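Local coordinates for protein alanine racemase (PDB 3E6E) that belongs to the alanine racemase family, joining an N-terminal TIM-barrel domain to a C-terminal beta domain, and holds the ligand DCS in its pocket, at residues 178-181 / 182-185; 206-209 / 210-214; 231-234 / 235-238; 221-224 / 225-228. The protein carries 1 engineered substitution. All blocks are in the same frame, centred on the assembly; numbering follows the deposited sequence.

Interaction 1: residues 178-181 / 182-185; sequences TSYF and EKQA
Thr178 and Glu182 meet where helix 179-193 gets under way, and their side-chain bond spans the first turn. The helix belongs to the beta-alpha-beta unit between strands 165-167 and 201-203 of the TIM barrel. Its opening turns carry regular alpha-helical bonding: Glu182 N gives to Thr178 O at 2.9 Å and almost straight (179°), Lys183 N to Ser179 O, Gln184 N to Tyr180 O, and Ala185 N to Phe181 O.

The two sides of this turn differ sharply. On the packed side, the Tyr180 ring lies against the side chain of Gln184, with CE2 of Tyr180 and CG of Gln184 3.9 Å apart; the Gln184 amide reaches the ring's edge, its plane turned 65° from that of the ring. Tyr180 also packs on Glu269 of the second subunit. The Phe181 ring stacks with those of His213 and Phe170.

Across the helix the packing gives way to solvent. Ser179 turns its hydroxyl back to Asp177. Lys183 touches the turn through CB, 3.2 Å from Tyr180 O, before its chain bends and carries NZ off. Glu182 is exposed too, but its carboxylate is tethered: Thr178 OG1 donates to Glu182 OE2 over 2.9 Å, arriving from above the carboxylate plane, 47° out of it.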
loop_
_atom_site.group_PDB
_atom_site.type_symbol
_atom_site.label_atom_id
_atom_site.label_comp_id
_atom_site.label_asym_id
_atom_site.label_seq_id
_atom_site.Cartn_x
_atom_site.Cartn_y
_atom_site.Cartn_z
ATOM N N THR A 178 16.481 -15.718 24.344
ATOM C CA THR A 178 15.269 -15.562 25.130
ATOM C C THR A 178 15.340 -14.580 26.314
ATOM O O THR A 178 14.353 -14.384 27.013
ATOM C CB THR A 178 14.806 -16.927 25.642
ATOM O OG1 THR A 178 15.812 -17.481 26.507
ATOM C CG2 THR A 178 14.581 -17.881 24.468
ATOM N N SER A 179 16.487 -13.941 26.514
ATOM C CA SER A 179 16.663 -13.014 27.629
ATOM C C SER A 179 15.549 -11.979 27.807
ATOM O O SER A 179 14.796 -12.024 28.785
ATOM C CB SER A 179 18.008 -12.303 27.492
ATOM O OG SER A 179 19.046 -13.246 27.310
ATOM N N TYR A 180 15.452 -11.042 26.869
ATOM C CA TYR A 180 14.446 -10.001 26.961
ATOM C C TYR A 180 13.068 -10.611 27.176
ATOM O O TYR A 180 12.276 -10.099 27.958
ATOM C CB TYR A 180 14.449 -9.131 25.698
ATOM C CG TYR A 180 13.789 -7.783 25.895
ATOM C CD1 TYR A 180 14.445 -6.756 26.577
ATOM C CD2 TYR A 180 12.482 -7.548 25.462
ATOM C CE1 TYR A 180 13.811 -5.523 26.826
ATOM C CE2 TYR A 180 11.841 -6.321 25.712
ATOM C CZ TYR A 180 12.514 -5.316 26.394
ATOM O OH TYR A 180 11.887 -4.109 26.634
ATOM N N PHE A 181 12.780 -11.711 26.497
ATOM C CA PHE A 181 11.477 -12.352 26.639
ATOM C C PHE A 181 11.225 -12.686 28.107
ATOM O O PHE A 181 10.232 -12.250 28.703
ATOM C CB PHE A 181 11.419 -13.643 25.815
ATOM C CG PHE A 181 10.076 -14.339 25.866
ATOM C CD1 PHE A 181 9.028 -13.926 25.048
ATOM C CD2 PHE A 181 9.856 -15.383 26.759
ATOM C CE1 PHE A 181 7.785 -14.543 25.120
ATOM C CE2 PHE A 181 8.613 -16.005 26.840
ATOM C CZ PHE A 181 7.574 -15.588 26.021
ATOM N N GLU A 182 12.135 -13.472 28.671
ATOM C CA GLU A 182 12.065 -13.885 30.059
ATOM C C GLU A 182 11.798 -12.688 30.959
ATOM O O GLU A 182 10.980 -12.757 31.874
ATOM C CB GLU A 182 13.374 -14.573 30.446
ATOM C CG GLU A 182 13.255 -16.097 30.425
ATOM C CD GLU A 182 14.526 -16.824 30.019
ATOM O OE1 GLU A 182 15.592 -16.579 30.622
ATOM O OE2 GLU A 182 14.441 -17.663 29.096
ATOM N N LYS A 183 12.480 -11.582 30.677
ATOM C CA LYS A 183 12.307 -10.356 31.446
ATOM C C LYS A 183 10.851 -9.903 31.397
ATOM O O LYS A 183 10.231 -9.678 32.436
ATOM C CB LYS A 183 13.216 -9.251 30.902
ATOM C CG LYS A 183 13.006 -7.888 31.542
ATOM C CD LYS A 183 14.052 -6.869 31.083
ATOM C CE LYS A 183 15.469 -7.275 31.522
ATOM N NZ LYS A 183 16.493 -6.182 31.360
ATOM N N GLN A 184 10.296 -9.781 30.196
ATOM C CA GLN A 184 8.906 -9.348 30.084
ATOM C C GLN A 184 8.001 -10.298 30.840
ATOM O O GLN A 184 7.107 -9.868 31.553
ATOM C CB GLN A 184 8.463 -9.252 28.620
ATOM C CG GLN A 184 9.105 -8.089 27.866
ATOM C CD GLN A 184 8.487 -7.862 26.505
ATOM O OE1 GLN A 184 7.317 -7.490 26.397
ATOM N NE2 GLN A 184 9.273 -8.083 25.455
ATOM N N ALA A 185 8.241 -11.592 30.694
ATOM C CA ALA A 185 7.433 -12.574 31.394
ATOM C C ALA A 185 7.494 -12.287 32.899
ATOM O O ALA A 185 6.474 -12.320 33.598
ATOM C CB ALA A 185 7.945 -13.973 31.093
#

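Interaction 2: residues 206-209 / 210-214; sequences NSAT and ALWHP. With DCS (D-[3-hydroxy-2-methyl-5-phosphonooxymethyl-pyridin-4-ylmethyl]-N,O-cycloserylamide), chain D.
Ala208 and Trp212 sit one turn apart on the short helix 207-212, and the indole can be traced along its neighbour. CB of Trp212 passes 4.0 Å from Ala208 O. With CG anti to the carbonyl carbon (chi1 -57°), the six-membered ring swings back along the helix: Trp212 CE3 comes 3.2 Å from Ala208 O, and Trp212 CZ3 reaches Ala208 CB at 3.9 Å. That methyl lies at the ring's edge, in its plane, while CB of the adjacent Leu211 lies over the centre of one face. On the other limb NE1 donates to Ala238 O in the following loop.

Behind the ring the backbone is helical, with Trp212 N giving to Ala208 O at 3.0 Å. The last bond is bent: His213 N reaches Thr209 O at 139°, and His213 then leaves helical geometry.

At the opposite end, Ser207 N gives a hydrogen bond to O1P of DCS (3.0 Å) and Ser207 OG adds a weak one, although the position of O1P is less certain. Ser207 OG also accepts from Ala226 N. A phosphate received at the start of a short helix is typical of phosphate sites in TIM barrels.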
loop_
_atom_site.group_PDB
_atom_site.type_symbol
_atom_site.label_atom_id
_atom_site.label_comp_id
_atom_site.label_asym_id
_atom_site.label_seq_id
_atom_site.Cartn_x
_atom_site.Cartn_y
_atom_site.Cartn_z
ATOM N N ASN A 206 1.620 -14.555 21.311
ATOM C CA ASN A 206 1.412 -14.199 19.910
ATOM C C ASN A 206 1.935 -15.358 19.078
ATOM O O ASN A 206 2.403 -16.368 19.631
ATOM C CB ASN A 206 2.140 -12.892 19.526
ATOM C CG ASN A 206 3.663 -13.002 19.579
ATOM O OD1 ASN A 206 4.369 -12.020 19.337
ATOM N ND2 ASN A 206 4.170 -14.184 19.895
ATOM N N SER A 207 1.783 -15.217 17.795
ATOM C CA SER A 207 2.355 -16.129 16.876
ATOM C C SER A 207 3.651 -16.703 17.340
ATOM O O SER A 207 3.767 -17.850 17.579
ATOM C CB SER A 207 2.463 -15.470 15.530
ATOM O OG SER A 207 1.311 -15.626 14.835
ATOM N N ALA A 208 4.620 -15.851 17.440
ATOM C CA ALA A 208 5.941 -16.225 17.900
ATOM C C ALA A 208 5.925 -16.943 19.255
ATOM O O ALA A 208 6.340 -18.101 19.339
ATOM C CB ALA A 208 6.835 -14.987 17.978
ATOM N N THR A 209 5.441 -16.271 20.306
ATOM C CA THR A 209 5.434 -16.867 21.650
ATOM C C THR A 209 4.740 -18.218 21.689
ATOM O O THR A 209 5.241 -19.145 22.313
ATOM C CB THR A 209 4.779 -15.937 22.737
ATOM O OG1 THR A 209 3.393 -16.245 22.868
ATOM C CG2 THR A 209 4.921 -14.463 22.372
ATOM N N ALA A 210 3.605 -18.330 21.000
ATOM C CA ALA A 210 2.848 -19.579 20.965
ATOM C C ALA A 210 3.648 -20.726 20.367
ATOM O O ALA A 210 3.628 -21.848 20.868
ATOM C CB ALA A 210 1.558 -19.389 20.176
ATOM N N LEU A 211 4.352 -20.444 19.282
ATOM C CA LEU A 211 5.143 -21.469 18.638
ATOM C C LEU A 211 6.333 -21.896 19.486
ATOM O O LEU A 211 6.448 -23.066 19.858
ATOM C CB LEU A 211 5.616 -20.964 17.275
ATOM C CG LEU A 211 4.498 -20.734 16.246
ATOM C CD1 LEU A 211 5.052 -20.015 15.048
ATOM C CD2 LEU A 211 3.882 -22.066 15.833
ATOM N N TRP A 212 7.195 -20.944 19.827
ATOM C CA TRP A 212 8.418 -21.240 20.584
ATOM C C TRP A 212 8.431 -21.135 22.116
ATOM O O TRP A 212 9.373 -21.597 22.757
ATOM C CB TRP A 212 9.556 -20.396 20.005
ATOM C CG TRP A 212 9.749 -20.648 18.536
ATOM C CD1 TRP A 212 10.228 -21.788 17.953
ATOM C CD2 TRP A 212 9.394 -19.770 17.463
ATOM N NE1 TRP A 212 10.190 -21.673 16.577
ATOM C CE2 TRP A 212 9.682 -20.445 16.252
ATOM C CE3 TRP A 212 8.857 -18.480 17.405
ATOM C CZ2 TRP A 212 9.454 -19.872 15.004
ATOM C CZ3 TRP A 212 8.626 -17.907 16.154
ATOM C CH2 TRP A 212 8.928 -18.607 14.973
ATOM N N HIS A 213 7.404 -20.534 22.707
ATOM C CA HIS A 213 7.326 -20.399 24.165
ATOM C C HIS A 213 5.951 -20.880 24.626
ATOM O O HIS A 213 5.250 -20.190 25.363
ATOM C CB HIS A 213 7.502 -18.935 24.562
ATOM C CG HIS A 213 8.870 -18.393 24.315
ATOM N ND1 HIS A 213 9.120 -17.397 23.400
ATOM C CD2 HIS A 213 10.055 -18.661 24.911
ATOM C CE1 HIS A 213 10.398 -17.067 23.445
ATOM N NE2 HIS A 213 10.989 -17.820 24.356
ATOM N N PRO A 214 5.559 -22.087 24.207
ATOM C CA PRO A 214 4.264 -22.672 24.554
ATOM C C PRO A 214 3.938 -22.824 26.039
ATOM O O PRO A 214 2.778 -23.032 26.387
ATOM C CB PRO A 214 4.296 -24.011 23.820
ATOM C CG PRO A 214 5.724 -24.399 23.941
ATOM C CD PRO A 214 6.434 -23.106 23.603
HETATM N N1 DCS D . -1.255 -8.932 19.904
HETATM C C2 DCS D . -0.984 -7.531 19.776
HETATM C C2A DCS D . -1.202 -6.581 20.939
HETATM C C3 DCS D . -0.504 -7.076 18.543
HETATM O O3 DCS D . -0.227 -5.769 18.337
HETATM C C4 DCS D . -0.313 -8.037 17.468
HETATM C C4A DCS D . 0.213 -7.559 16.128
HETATM C C5 DCS D . -0.619 -9.449 17.707
HETATM C C6 DCS D . -1.081 -9.853 18.909
HETATM C C5A DCS D . -0.446 -10.520 16.658
HETATM O O4P DCS D . 0.949 -10.666 16.382
HETATM P P DCS D . 1.580 -11.689 15.338
HETATM O O1P DCS D . 1.223 -13.018 15.793
HETATM O O2P DCS D . 1.046 -11.397 14.011
HETATM O O3P DCS D . 3.028 -11.511 15.370
HETATM N N DCS D . 1.560 -6.880 16.303
HETATM C CA DCS D . 2.249 -6.353 15.201
HETATM C C DCS D . 2.351 -4.968 14.874
HETATM O O DCS D . 1.769 -3.940 15.556
HETATM N ND DCS D . 3.103 -4.846 13.807
HETATM O OG DCS D . 3.503 -6.105 13.405
HETATM C CB DCS D . 2.979 -7.014 14.254
#

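Interaction 3: residues 231-234 / 235-238; sequences NPSG and NKLA
Asn231 reaches over the loop to Leu237, its ND2 giving a hydrogen bond to Leu237 O at 2.6 Å. The bond is nearly linear (169°), and the acceptor lies in the plane of the carboxamide. Beside it, Ser233 OG accepts from Leu237 N over 3.1 Å, so the backbone N and O of Leu237 are both taken by side chains from the start of the loop. Ser233 O in turn receives Lys236 N at 3.3 Å, closing a beta turn, with a weak second bond from Asn235 N.

One layer further out are the bonds that set these groups in place. Asn231, with CG anti to the backbone N (chi1 -177°), turns OD1 towards Ser233: it accepts from Ser233 OG at 2.9 Å, and from Ser233 N in an Asx turn, though the position of Ser233 N is less certain. A preceding beta turn is closed by Gly234 N to Asn231 O, and Gly234 then takes a positive phi as the chain reverses. Lys236 lays its chain along Ser233 O, with CE 3.2 Å from that oxygen, and bends so that NZ forms salt bridges to Asp174 and Glu175. Beyond the loop, Pro232 and Leu237 pack on Trp212 of helix 207-212, and His355 NE2 is hydrogen-bonded to Asn231 O.

The chemistry fixes its own direction: Ser233 OG donates a hydrogen bond to Asn231 OD1 and so meets Leu237 N as an acceptor, while the opposite roles of OD1 and ND2 settle which way round the Asn231 carboxamide lies.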
loop_
_atom_site.group_PDB
_atom_site.type_symbol
_atom_site.label_atom_id
_atom_site.label_comp_id
_atom_site.label_asym_id
_atom_site.label_seq_id
_atom_site.Cartn_x
_atom_site.Cartn_y
_atom_site.Cartn_z
ATOM N N ASN A 231 6.266 -17.865 8.679
ATOM C CA ASN A 231 7.165 -18.019 9.814
ATOM C C ASN A 231 7.284 -16.694 10.541
ATOM O O ASN A 231 7.949 -15.785 10.071
ATOM C CB ASN A 231 8.535 -18.458 9.338
ATOM C CG ASN A 231 9.476 -18.692 10.475
ATOM O OD1 ASN A 231 9.573 -17.876 11.396
ATOM N ND2 ASN A 231 10.191 -19.808 10.428
ATOM N N PRO A 232 6.651 -16.581 11.713
ATOM C CA PRO A 232 6.696 -15.340 12.485
ATOM C C PRO A 232 8.074 -14.821 12.852
ATOM O O PRO A 232 8.179 -13.827 13.555
ATOM C CB PRO A 232 5.839 -15.662 13.709
ATOM C CG PRO A 232 6.062 -17.116 13.900
ATOM C CD PRO A 232 6.014 -17.665 12.487
ATOM N N SER A 233 9.132 -15.478 12.389
ATOM C CA SER A 233 10.476 -14.999 12.694
ATOM C C SER A 233 11.318 -14.869 11.432
ATOM O O SER A 233 12.550 -14.796 11.499
ATOM C CB SER A 233 11.183 -15.938 13.667
ATOM O OG SER A 233 11.775 -17.034 12.999
ATOM N N GLY A 234 10.652 -14.838 10.285
ATOM C CA GLY A 234 11.363 -14.731 9.030
ATOM C C GLY A 234 11.992 -16.062 8.674
ATOM O O GLY A 234 11.374 -16.876 7.984
ATOM N N ASN A 235 13.223 -16.280 9.143
ATOM C CA ASN A 235 13.945 -17.525 8.892
ATOM C C ASN A 235 14.934 -17.837 10.025
ATOM O O ASN A 235 15.857 -18.637 9.860
ATOM C CB ASN A 235 14.676 -17.436 7.542
ATOM C CG ASN A 235 14.343 -18.610 6.609
ATOM O OD1 ASN A 235 14.706 -18.610 5.426
ATOM N ND2 ASN A 235 13.657 -19.616 7.147
ATOM N N LYS A 236 14.723 -17.212 11.180
ATOM C CA LYS A 236 15.592 -17.423 12.335
ATOM C C LYS A 236 15.307 -18.732 13.076
ATOM O O LYS A 236 16.223 -19.375 13.594
ATOM C CB LYS A 236 15.438 -16.261 13.313
ATOM C CG LYS A 236 15.829 -14.911 12.749
ATOM C CD LYS A 236 15.641 -13.813 13.789
ATOM C CE LYS A 236 14.193 -13.397 13.899
ATOM N NZ LYS A 236 14.023 -12.234 14.807
ATOM N N LEU A 237 14.037 -19.116 13.137
ATOM C CA LEU A 237 13.639 -20.336 13.832
ATOM C C LEU A 237 12.634 -21.171 13.042
ATOM O O LEU A 237 11.817 -20.650 12.282
ATOM C CB LEU A 237 13.012 -19.991 15.182
ATOM C CG LEU A 237 13.874 -19.359 16.265
ATOM C CD1 LEU A 237 13.019 -19.038 17.483
ATOM C CD2 LEU A 237 14.973 -20.318 16.632
ATOM N N ALA A 238 12.669 -22.477 13.255
ATOM C CA ALA A 238 11.752 -23.360 12.562
ATOM C C ALA A 238 10.439 -23.447 13.345
ATOM O O ALA A 238 10.432 -23.704 14.545
ATOM C CB ALA A 238 12.389 -24.745 12.405
#

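Interaction 4: residues 221-224 / 225-228; sequences IRYG and VAMY. With DCS (D-[3-hydroxy-2-methyl-5-phosphonooxymethyl-pyridin-4-ylmethyl]-N,O-cycloserylamide), chain D.
The Tyr223 ring has the backbone N of Met227 over one face, 4.2 Å above the plane and offset toward the rim, and Ala226 CB comes in obliquely at its far end, 3.3 Å from Tyr223 CZ. The hydroxyl beyond bonds with Tyr241 OH. Tyr228 carries Met227 CG over one face, also toward the rim, and Val225 CA at its edge in the plane; Gly224 O approaches obliquely, 3.2 Å from Tyr228 CD2. The third flat group, the guanidinium of Arg222, turns its edge to the pyridine of DCS. Arg222 NE donates to N1 of DCS at 3.0 Å and Arg222 NH2 adds a weak bond to the same atom, while NH1 bonds with Thr168 O and His203 ND1, which helps fix the group's rotation.

These residues run from strand 220-223, last of the eight parallel strands of the TIM barrel, straight into a 3-10 turn at 225-228. Met227 N closes that turn onto Gly224 O over 2.9 Å, lying above the carbonyl plane, 39° out of it.

The phosphate of DCS sits against the junction. Val225 N gives to O2P of DCS at 3.0 Å and 164°, and Gly224 N makes a weak bond to O1P of DCS, whose position is uncertain. Gly224 has no side chain, and the phosphate lies close on the side where one would project. Val225 CG1 comes within 3.4 Å of O2P of DCS.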
loop_
_atom_site.group_PDB
_atom_site.type_symbol
_atom_site.label_atom_id
_atom_site.label_comp_id
_atom_site.label_asym_id
_atom_site.label_seq_id
_atom_site.Cartn_x
_atom_site.Cartn_y
_atom_site.Cartn_z
ATOM N N ILE A 221 -4.450 -17.011 23.378
ATOM C CA ILE A 221 -3.353 -16.440 22.612
ATOM C C ILE A 221 -3.910 -15.658 21.448
ATOM O O ILE A 221 -4.988 -15.973 20.931
ATOM C CB ILE A 221 -2.397 -17.518 22.064
ATOM C CG1 ILE A 221 -3.044 -18.239 20.884
ATOM C CG2 ILE A 221 -2.031 -18.514 23.177
ATOM C CD1 ILE A 221 -2.118 -19.218 20.226
ATOM N N ARG A 222 -3.181 -14.620 21.057
ATOM C CA ARG A 222 -3.571 -13.772 19.939
ATOM C C ARG A 222 -2.803 -14.182 18.672
ATOM O O ARG A 222 -1.845 -13.535 18.278
ATOM C CB ARG A 222 -3.285 -12.312 20.284
ATOM C CG ARG A 222 -4.325 -11.658 21.194
ATOM C CD ARG A 222 -3.673 -11.127 22.443
ATOM N NE ARG A 222 -2.372 -10.547 22.137
ATOM C CZ ARG A 222 -1.507 -10.138 23.058
ATOM N NH1 ARG A 222 -1.811 -10.237 24.347
ATOM N NH2 ARG A 222 -0.321 -9.654 22.697
ATOM N N TYR A 223 -3.251 -15.259 18.037
ATOM C CA TYR A 223 -2.603 -15.792 16.842
ATOM C C TYR A 223 -2.733 -14.918 15.583
ATOM O O TYR A 223 -3.838 -14.728 15.061
ATOM C CB TYR A 223 -3.160 -17.184 16.543
ATOM C CG TYR A 223 -2.124 -18.182 16.070
ATOM C CD1 TYR A 223 -2.480 -19.231 15.232
ATOM C CD2 TYR A 223 -0.792 -18.096 16.487
ATOM C CE1 TYR A 223 -1.547 -20.167 14.819
ATOM C CE2 TYR A 223 0.148 -19.035 16.079
ATOM C CZ TYR A 223 -0.239 -20.067 15.244
ATOM O OH TYR A 223 0.677 -21.014 14.835
ATOM N N GLY A 224 -1.604 -14.418 15.085
ATOM C CA GLY A 224 -1.630 -13.588 13.898
ATOM C C GLY A 224 -1.040 -14.184 12.624
ATOM O O GLY A 224 -1.657 -15.023 11.966
ATOM N N VAL A 225 0.170 -13.736 12.287
ATOM C CA VAL A 225 0.886 -14.158 11.084
ATOM C C VAL A 225 0.952 -15.638 10.781
ATOM O O VAL A 225 0.929 -16.034 9.609
ATOM C CB VAL A 225 2.327 -13.641 11.086
ATOM C CG1 VAL A 225 2.314 -12.167 10.972
ATOM C CG2 VAL A 225 3.032 -14.086 12.332
ATOM N N ALA A 226 1.053 -16.456 11.816
ATOM C CA ALA A 226 1.136 -17.877 11.582
ATOM C C ALA A 226 -0.155 -18.430 10.993
ATOM O O ALA A 226 -0.122 -19.411 10.255
ATOM C CB ALA A 226 1.483 -18.596 12.857
ATOM N N MET A 227 -1.297 -17.818 11.287
ATOM C CA MET A 227 -2.531 -18.370 10.731
ATOM C C MET A 227 -2.628 -18.102 9.232
ATOM O O MET A 227 -3.573 -18.529 8.569
ATOM C CB MET A 227 -3.778 -17.857 11.480
ATOM C CG MET A 227 -4.151 -16.413 11.310
ATOM S SD MET A 227 -5.599 -16.048 12.389
ATOM C CE MET A 227 -6.044 -14.372 11.809
ATOM N N TYR A 228 -1.620 -17.408 8.709
ATOM C CA TYR A 228 -1.540 -17.090 7.289
ATOM C C TYR A 228 -0.411 -17.908 6.652
ATOM O O TYR A 228 -0.122 -17.770 5.467
ATOM C CB TYR A 228 -1.286 -15.598 7.103
ATOM C CG TYR A 228 -2.331 -14.709 7.747
ATOM C CD1 TYR A 228 -3.606 -14.574 7.199
ATOM C CD2 TYR A 228 -2.040 -13.997 8.914
ATOM C CE1 TYR A 228 -4.566 -13.751 7.798
ATOM C CE2 TYR A 228 -2.992 -13.171 9.524
ATOM C CZ TYR A 228 -4.251 -13.050 8.964
ATOM O OH TYR A 228 -5.177 -12.223 9.571
HETATM N N1 DCS D . -1.255 -8.932 19.904
HETATM C C2 DCS D . -0.984 -7.531 19.776
HETATM C C2A DCS D . -1.202 -6.581 20.939
HETATM C C3 DCS D . -0.504 -7.076 18.543
HETATM O O3 DCS D . -0.227 -5.769 18.337
HETATM C C4 DCS D . -0.313 -8.037 17.468
HETATM C C4A DCS D . 0.213 -7.559 16.128
HETATM C C5 DCS D . -0.619 -9.449 17.707
HETATM C C6 DCS D . -1.081 -9.853 18.909
HETATM C C5A DCS D . -0.446 -10.520 16.658
HETATM O O4P DCS D . 0.949 -10.666 16.382
HETATM P P DCS D . 1.580 -11.689 15.338
HETATM O O1P DCS D . 1.223 -13.018 15.793
HETATM O O2P DCS D . 1.046 -11.397 14.011
HETATM O O3P DCS D . 3.028 -11.511 15.370
HETATM N N DCS D . 1.560 -6.880 16.303
HETATM C CA DCS D . 2.249 -6.353 15.201
HETATM C C DCS D . 2.351 -4.968 14.874
HETATM O O DCS D . 1.769 -3.940 15.556
HETATM N ND DCS D . 3.103 -4.846 13.807
HETATM O OG DCS D . 3.503 -6.105 13.405
HETATM C CB DCS D . 2.979 -7.014 14.254
#

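Overall arrangement
All four contacts lie on one run of chain, in the order interaction 1, 2, 4, 3, from the last helices of the TIM barrel into the loop that leads to strand 249-259. Interaction 2 is the middle piece: its centre is 13 Å from interaction 1, 11 Å from interaction 3 and 9 Å from interaction 4, and it touches each. Interactions 1 and 3 stay about 7 Å apart at their nearest atoms; they lie farther from the ligand and touch interaction 2 mainly through His213 and Trp212. Interactions 2 and 4, on helix 207-212 and strand 220-223 and bridged by Ser207, together form the phosphate side of the DCS pocket, with interactions 1 and 3 packed against interaction 2 outside it.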